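Local coordinates for protein phosphodiesterase (Candida albicans, PDB 6CPU) that belongs to the cyclic nucleotide phosphodiesterase family and holds a zinc and a magnesium ion within a largely helical fold, at residues R482-A485 with E486-L490; H288-R292 with L293-P297; A179-Q182 with L183-L186. All blocks are in the same frame, centred on the assembly; numbering follows the deposited sequence.

Contact 1 (R482-A485 with E486-L490); sequences REFA and EVELL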
# COMPACT_ATOMS: atom_id res chain seq x y z
N ARG A 482 -5.08 -1.06 16.90
CA ARG A 482 -3.93 -0.22 17.23
C ARG A 482 -4.02 1.12 16.50
O ARG A 482 -3.77 2.18 17.10
CB ARG A 482 -2.60 -0.89 16.88
CG ARG A 482 -2.25 -2.10 17.72
CD ARG A 482 -1.03 -2.79 17.16
NE ARG A 482 -0.47 -3.78 18.07
CZ ARG A 482 0.63 -4.49 17.82
NH1 ARG A 482 1.30 -4.31 16.68
NH2 ARG A 482 1.07 -5.38 18.72
N GLU A 483 -4.38 1.07 15.22
CA GLU A 483 -4.48 2.28 14.41
C GLU A 483 -5.64 3.16 14.88
O GLU A 483 -5.50 4.36 14.97
CB GLU A 483 -4.60 1.95 12.93
CG GLU A 483 -4.40 3.15 12.03
CD GLU A 483 -4.20 2.79 10.57
OE1 GLU A 483 -3.23 2.06 10.23
OE2 GLU A 483 -5.02 3.24 9.76
N PHE A 484 -6.78 2.54 15.20
CA PHE A 484 -7.90 3.25 15.83
C PHE A 484 -7.47 4.00 17.09
O PHE A 484 -7.84 5.17 17.26
CB PHE A 484 -9.05 2.28 16.16
CG PHE A 484 -10.26 2.94 16.78
CD1 PHE A 484 -11.35 3.32 15.99
CD2 PHE A 484 -10.32 3.19 18.16
CE1 PHE A 484 -12.46 3.94 16.56
CE2 PHE A 484 -11.43 3.80 18.73
CZ PHE A 484 -12.50 4.17 17.93
N ALA A 485 -6.70 3.35 17.96
CA ALA A 485 -6.23 3.97 19.21
C ALA A 485 -5.28 5.15 18.96
O ALA A 485 -5.30 6.13 19.70
CB ALA A 485 -5.55 2.94 20.10
N GLU A 486 -4.44 5.04 17.93
CA GLU A 486 -3.58 6.16 17.55
C GLU A 486 -4.41 7.36 17.07
O GLU A 486 -4.09 8.50 17.40
CB GLU A 486 -2.57 5.73 16.47
CG GLU A 486 -1.52 4.73 16.97
CD GLU A 486 -0.45 4.43 15.92
OE1 GLU A 486 -0.58 4.97 14.79
OE2 GLU A 486 0.52 3.68 16.21
N VAL A 487 -5.46 7.11 16.30
CA VAL A 487 -6.32 8.20 15.84
C VAL A 487 -7.00 8.88 17.03
O VAL A 487 -7.08 10.11 17.10
CB VAL A 487 -7.35 7.72 14.80
CG1 VAL A 487 -8.31 8.85 14.42
CG2 VAL A 487 -6.64 7.23 13.54
N GLU A 488 -7.45 8.09 18.01
CA GLU A 488 -8.03 8.66 19.23
C GLU A 488 -7.02 9.52 19.99
O GLU A 488 -7.37 10.58 20.50
CB GLU A 488 -8.57 7.54 20.14
CG GLU A 488 -9.82 6.86 19.60
CD GLU A 488 -10.96 7.83 19.35
OE1 GLU A 488 -11.17 8.71 20.21
OE2 GLU A 488 -11.63 7.74 18.30
N LEU A 489 -5.76 9.10 20.02
CA LEU A 489 -4.72 9.85 20.71
C LEU A 489 -4.40 11.16 19.96
O LEU A 489 -4.18 12.20 20.57
CB LEU A 489 -3.48 8.97 20.86
CG LEU A 489 -2.40 9.30 21.86
CD1 LEU A 489 -2.96 9.57 23.25
CD2 LEU A 489 -1.42 8.13 21.90
N LEU A 490 -4.37 11.10 18.63
CA LEU A 490 -4.16 12.31 17.83
C LEU A 490 -5.28 13.34 18.05
O LEU A 490 -5.00 14.51 18.23
CB LEU A 490 -4.08 11.95 16.36
CG LEU A 490 -3.91 13.14 15.40
CD1 LEU A 490 -2.71 13.98 15.76
CD2 LEU A 490 -3.81 12.59 13.98
O HOH W 1 -10.28 6.34 16.35

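Contact 2 (H288-R292 with L293-P297); sequences HFLIR and LGSLP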
# COMPACT_ATOMS: atom_id res chain seq x y z
N HIS A 288 -7.29 -14.20 -5.34
CA HIS A 288 -8.09 -15.41 -5.11
C HIS A 288 -9.50 -15.32 -5.71
O HIS A 288 -9.94 -16.27 -6.37
CB HIS A 288 -8.15 -15.77 -3.63
CG HIS A 288 -7.03 -16.65 -3.18
ND1 HIS A 288 -7.23 -17.93 -2.70
CD2 HIS A 288 -5.69 -16.45 -3.15
CE1 HIS A 288 -6.07 -18.47 -2.39
NE2 HIS A 288 -5.12 -17.59 -2.65
N PHE A 289 -10.18 -14.19 -5.52
CA PHE A 289 -11.49 -13.98 -6.15
C PHE A 289 -11.42 -14.24 -7.65
O PHE A 289 -12.23 -14.99 -8.20
CB PHE A 289 -12.04 -12.55 -5.92
CG PHE A 289 -12.33 -12.21 -4.48
CD1 PHE A 289 -12.47 -13.18 -3.50
CD2 PHE A 289 -12.49 -10.88 -4.10
CE1 PHE A 289 -12.75 -12.85 -2.19
CE2 PHE A 289 -12.78 -10.54 -2.79
CZ PHE A 289 -12.90 -11.52 -1.83
N LEU A 290 -10.44 -13.63 -8.31
CA LEU A 290 -10.29 -13.74 -9.75
C LEU A 290 -9.98 -15.17 -10.22
O LEU A 290 -10.44 -15.58 -11.30
CB LEU A 290 -9.22 -12.78 -10.24
CG LEU A 290 -9.62 -11.29 -10.15
CD1 LEU A 290 -8.40 -10.39 -10.08
CD2 LEU A 290 -10.51 -10.91 -11.32
N ILE A 291 -9.22 -15.93 -9.44
CA ILE A 291 -8.97 -17.33 -9.77
C ILE A 291 -10.27 -18.12 -9.67
O ILE A 291 -10.68 -18.79 -10.63
CB ILE A 291 -7.89 -17.96 -8.88
CG1 ILE A 291 -6.52 -17.40 -9.26
CG2 ILE A 291 -7.88 -19.49 -9.03
CD1 ILE A 291 -5.51 -17.48 -8.14
N ARG A 292 -10.94 -18.02 -8.53
CA ARG A 292 -12.17 -18.76 -8.30
C ARG A 292 -13.32 -18.35 -9.24
O ARG A 292 -14.27 -19.11 -9.43
CB ARG A 292 -12.58 -18.64 -6.83
CG ARG A 292 -11.60 -19.32 -5.89
CD ARG A 292 -12.17 -19.47 -4.50
NE ARG A 292 -11.17 -19.87 -3.51
CZ ARG A 292 -10.73 -21.11 -3.32
NH1 ARG A 292 -11.17 -22.12 -4.06
NH2 ARG A 292 -9.82 -21.34 -2.38
N LEU A 293 -13.21 -17.16 -9.85
CA LEU A 293 -14.14 -16.71 -10.89
C LEU A 293 -13.72 -17.15 -12.29
O LEU A 293 -14.42 -16.87 -13.26
CB LEU A 293 -14.24 -15.17 -10.87
CG LEU A 293 -15.04 -14.59 -9.71
CD1 LEU A 293 -14.70 -13.12 -9.49
CD2 LEU A 293 -16.53 -14.77 -9.97
N GLY A 294 -12.57 -17.80 -12.41
CA GLY A 294 -12.08 -18.25 -13.71
C GLY A 294 -11.48 -17.15 -14.56
O GLY A 294 -11.24 -17.37 -15.75
N SER A 295 -11.22 -15.98 -13.97
CA SER A 295 -10.55 -14.89 -14.69
C SER A 295 -9.04 -15.10 -14.74
O SER A 295 -8.36 -14.53 -15.59
CB SER A 295 -10.86 -13.54 -14.06
OG SER A 295 -12.09 -13.03 -14.54
N LEU A 296 -8.53 -15.92 -13.82
CA LEU A 296 -7.16 -16.40 -13.88
C LEU A 296 -7.17 -17.91 -13.67
O LEU A 296 -7.95 -18.39 -12.85
CB LEU A 296 -6.33 -15.80 -12.75
CG LEU A 296 -6.05 -14.30 -12.76
CD1 LEU A 296 -5.66 -13.88 -11.35
CD2 LEU A 296 -4.97 -13.95 -13.76
N PRO A 297 -6.28 -18.63 -14.35
CA PRO A 297 -6.21 -20.08 -14.14
C PRO A 297 -5.60 -20.43 -12.79
O PRO A 297 -4.79 -19.66 -12.25
CB PRO A 297 -5.30 -20.57 -15.26
CG PRO A 297 -4.45 -19.39 -15.62
CD PRO A 297 -5.23 -18.15 -15.27
O HOH W 2 -9.57 -20.60 -12.54

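Contact 3 (A179-Q182 with L183-L186); sequences ATNQ and LIYL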
# COMPACT_ATOMS: atom_id res chain seq x y z
N ALA A 179 9.61 17.39 -17.05
CA ALA A 179 9.97 16.79 -15.77
C ALA A 179 9.54 15.33 -15.74
O ALA A 179 10.27 14.48 -15.25
CB ALA A 179 9.37 17.57 -14.61
N THR A 180 8.35 15.04 -16.27
CA THR A 180 7.82 13.69 -16.32
C THR A 180 8.73 12.74 -17.10
O THR A 180 9.00 11.62 -16.66
CB THR A 180 6.39 13.69 -16.88
OG1 THR A 180 5.52 14.37 -15.95
CG2 THR A 180 5.86 12.28 -17.13
N ASN A 181 9.21 13.17 -18.26
CA ASN A 181 10.06 12.30 -19.05
C ASN A 181 11.44 12.10 -18.46
O ASN A 181 12.04 11.04 -18.65
CB ASN A 181 10.16 12.81 -20.49
CG ASN A 181 8.85 12.68 -21.23
OD1 ASN A 181 8.10 11.72 -21.06
ND2 ASN A 181 8.57 13.67 -22.07
N GLN A 182 11.92 13.10 -17.73
CA GLN A 182 13.18 13.00 -17.02
C GLN A 182 13.08 11.99 -15.86
O GLN A 182 13.99 11.20 -15.65
CB GLN A 182 13.62 14.38 -16.52
CG GLN A 182 15.08 14.49 -16.09
CD GLN A 182 16.07 14.31 -17.23
OE1 GLN A 182 17.28 14.23 -17.01
NE2 GLN A 182 15.57 14.25 -18.46
N LEU A 183 11.97 12.03 -15.12
CA LEU A 183 11.74 11.01 -14.07
C LEU A 183 11.65 9.60 -14.64
O LEU A 183 12.13 8.66 -14.02
CB LEU A 183 10.47 11.32 -13.26
CG LEU A 183 10.60 12.56 -12.38
CD1 LEU A 183 9.27 12.90 -11.77
CD2 LEU A 183 11.65 12.40 -11.29
N ILE A 184 11.00 9.45 -15.80
CA ILE A 184 10.90 8.16 -16.49
C ILE A 184 12.30 7.68 -16.86
O ILE A 184 12.62 6.49 -16.73
CB ILE A 184 9.99 8.24 -17.74
CG1 ILE A 184 8.52 8.42 -17.33
CG2 ILE A 184 10.10 6.98 -18.59
CD1 ILE A 184 7.57 8.75 -18.46
N TYR A 185 13.13 8.61 -17.33
CA TYR A 185 14.50 8.32 -17.70
C TYR A 185 15.32 7.82 -16.51
O TYR A 185 16.05 6.84 -16.60
CB TYR A 185 15.14 9.58 -18.30
CG TYR A 185 16.64 9.49 -18.42
CD1 TYR A 185 17.47 10.20 -17.56
CD2 TYR A 185 17.23 8.69 -19.39
CE1 TYR A 185 18.85 10.12 -17.67
CE2 TYR A 185 18.61 8.60 -19.51
CZ TYR A 185 19.41 9.32 -18.65
OH TYR A 185 20.78 9.22 -18.79
N LEU A 186 15.15 8.49 -15.37
CA LEU A 186 15.84 8.10 -14.14
C LEU A 186 15.31 6.78 -13.60
O LEU A 186 16.08 5.98 -13.08
CB LEU A 186 15.72 9.22 -13.10
CG LEU A 186 16.42 10.54 -13.44
CD1 LEU A 186 16.01 11.66 -12.49
CD2 LEU A 186 17.93 10.38 -13.43

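Contact 1 (R482-A485 with E486-L490)
Phe-484 swings its ring away from its own backbone N (chi1 -179°). Glu-488, one helical turn on, keeps CG beside its N and bends at chi2 (-58°). The two side chains therefore run side by side in the same direction. CE2 of Phe-484 meets CG of Glu-488 at 3.6 Å, and CZ of the ring lies 3.7 Å from Glu-488 OE2. Ring and carboxylate planes are 28° apart. The backbone beneath is regular alpha helix: Glu-488 N donates to Phe-484 O at 3.0 Å. One water joins the pair. The water oxygen lies 2.9 Å from Phe-484 O and 2.8 Å from Glu-488 OE2 and donates to both. It sits over the centre of one face of the Phe-484 ring. On other sides of helix 470-495 the acids turn to outside partners. Glu-483 reaches His-274 and the backbone N of Phe-273, whereas Glu-486 binds Tyr-508 and forms a salt bridge with Arg-127. Phe-484 O thus accepts two bonds, one from the helix and one from water. Glu-488 OE2 also has a salt bridge to Lys-491, so water and lysine together would probably stabilise its negative charge and help hold the carboxylate beside the ring.

Contact 2 (H288-R292 with L293-P297)
Leu-296 packs back onto the last turn of helix 276-292. Its CD1 lies 3.9 Å from CB of Leu-290, and its CB lies 3.8 Å from CG1 of Ile-291. Ile-291 keeps CG1 beside its backbone N (chi1 -72°), which lets this branch cross the leucine at a slant. Next to them, CD2 of Leu-290 touches CB of Ser-295 at 3.8 Å. The turn that brings these residues round is a Schellman motif, and Gly-294, with positive phi, is the first residue to leave helical geometry. Two bonds define the motif. Gly-294 N donates to Ile-291 O at 2.8 Å from above the carbonyl plane, and Ser-295 N meets Leu-290 O almost head-on at 2.8 Å. Leu-296 N is an added donor, reaching Leu-290 O from above the carbonyl plane at 3.2 Å. At the polar edge a water donates to both Ile-291 O and Leu-296 O, bridging helix end and loop. Ser-295 OG bonds to Leu-334 O, and the Arg-292 guanidinium reaches Glu-304 O and makes a cation-pi contact with Tyr-553. Leu-290, Ser-295 and Leu-296 all touch Thr-339 of helix 336-348, whereas Phe-289 and Leu-293 lie against Leu-457 of helix 446-462.

Contact 3 (A179-Q182 with L183-L186)
Ile-184 leans back over Thr-180 and Asn-181, one turn earlier in alpha helix 177-193. Its CB lies 3.6 Å from Asn-181 O and nearly as close to Thr-180 O. CG1 is placed beside the backbone N (chi1 -70°), which carries it over the preceding turn, 3.3 Å from Thr-180 O. The chain then extends to CD1, which is 3.7 Å from Thr-180 O. The same methyl is 4.1 Å from Thr-180 CG2 and 4.0 Å from Asn-181 OD1. Thr-180 crosses the isoleucine, while Asn-181 runs alongside it in the same direction. These are loose contacts. The backbone gives the firmer link, with Ile-184 N donating to Thr-180 O at 3.1 Å. Thr-180 OG1 is turned to other partners, the side chain of Arg-175 and the backbone O of Ser-176. The helix packs against two others. Leu-183 and Leu-186 both touch Leu-89 of helix 84-94. Thr-180 and Ile-184 both touch Arg-392 of helix 377-394, and Leu-183 reaches Ile-393 there as well. This turn thus joins two helices that are far apart in sequence. Farther round the same helix, Tyr-185 sets its ring beside Gln-182, and the two side chains point the same way. Leu-186 N closes this turn with a bond to Gln-182 O at 3.0 Å, and CG of Leu-186 lies 3.4 Å from that same oxygen.

From the N terminus the chain reaches contact 3 first, then contact 2, then contact 1. Each is local, so none closes a long loop, and they follow in series without nesting or crossing. Contact 3 lies within helix 177-193, against helices 84-94 and 377-394. Contact 2 ends helix 276-292 and starts the loop that leads to helix 336-348. Contact 1 lies within helix 470-495 and touches helix 127-135. No two contacts meet: contacts 1 and 2 come nearest, with about 20 Å between their closest atoms. Contacts 1 and 3 lie on opposite sides of the chain's centre. Contacts 1 and 2 both belong to the phosphodiesterase part of the chain.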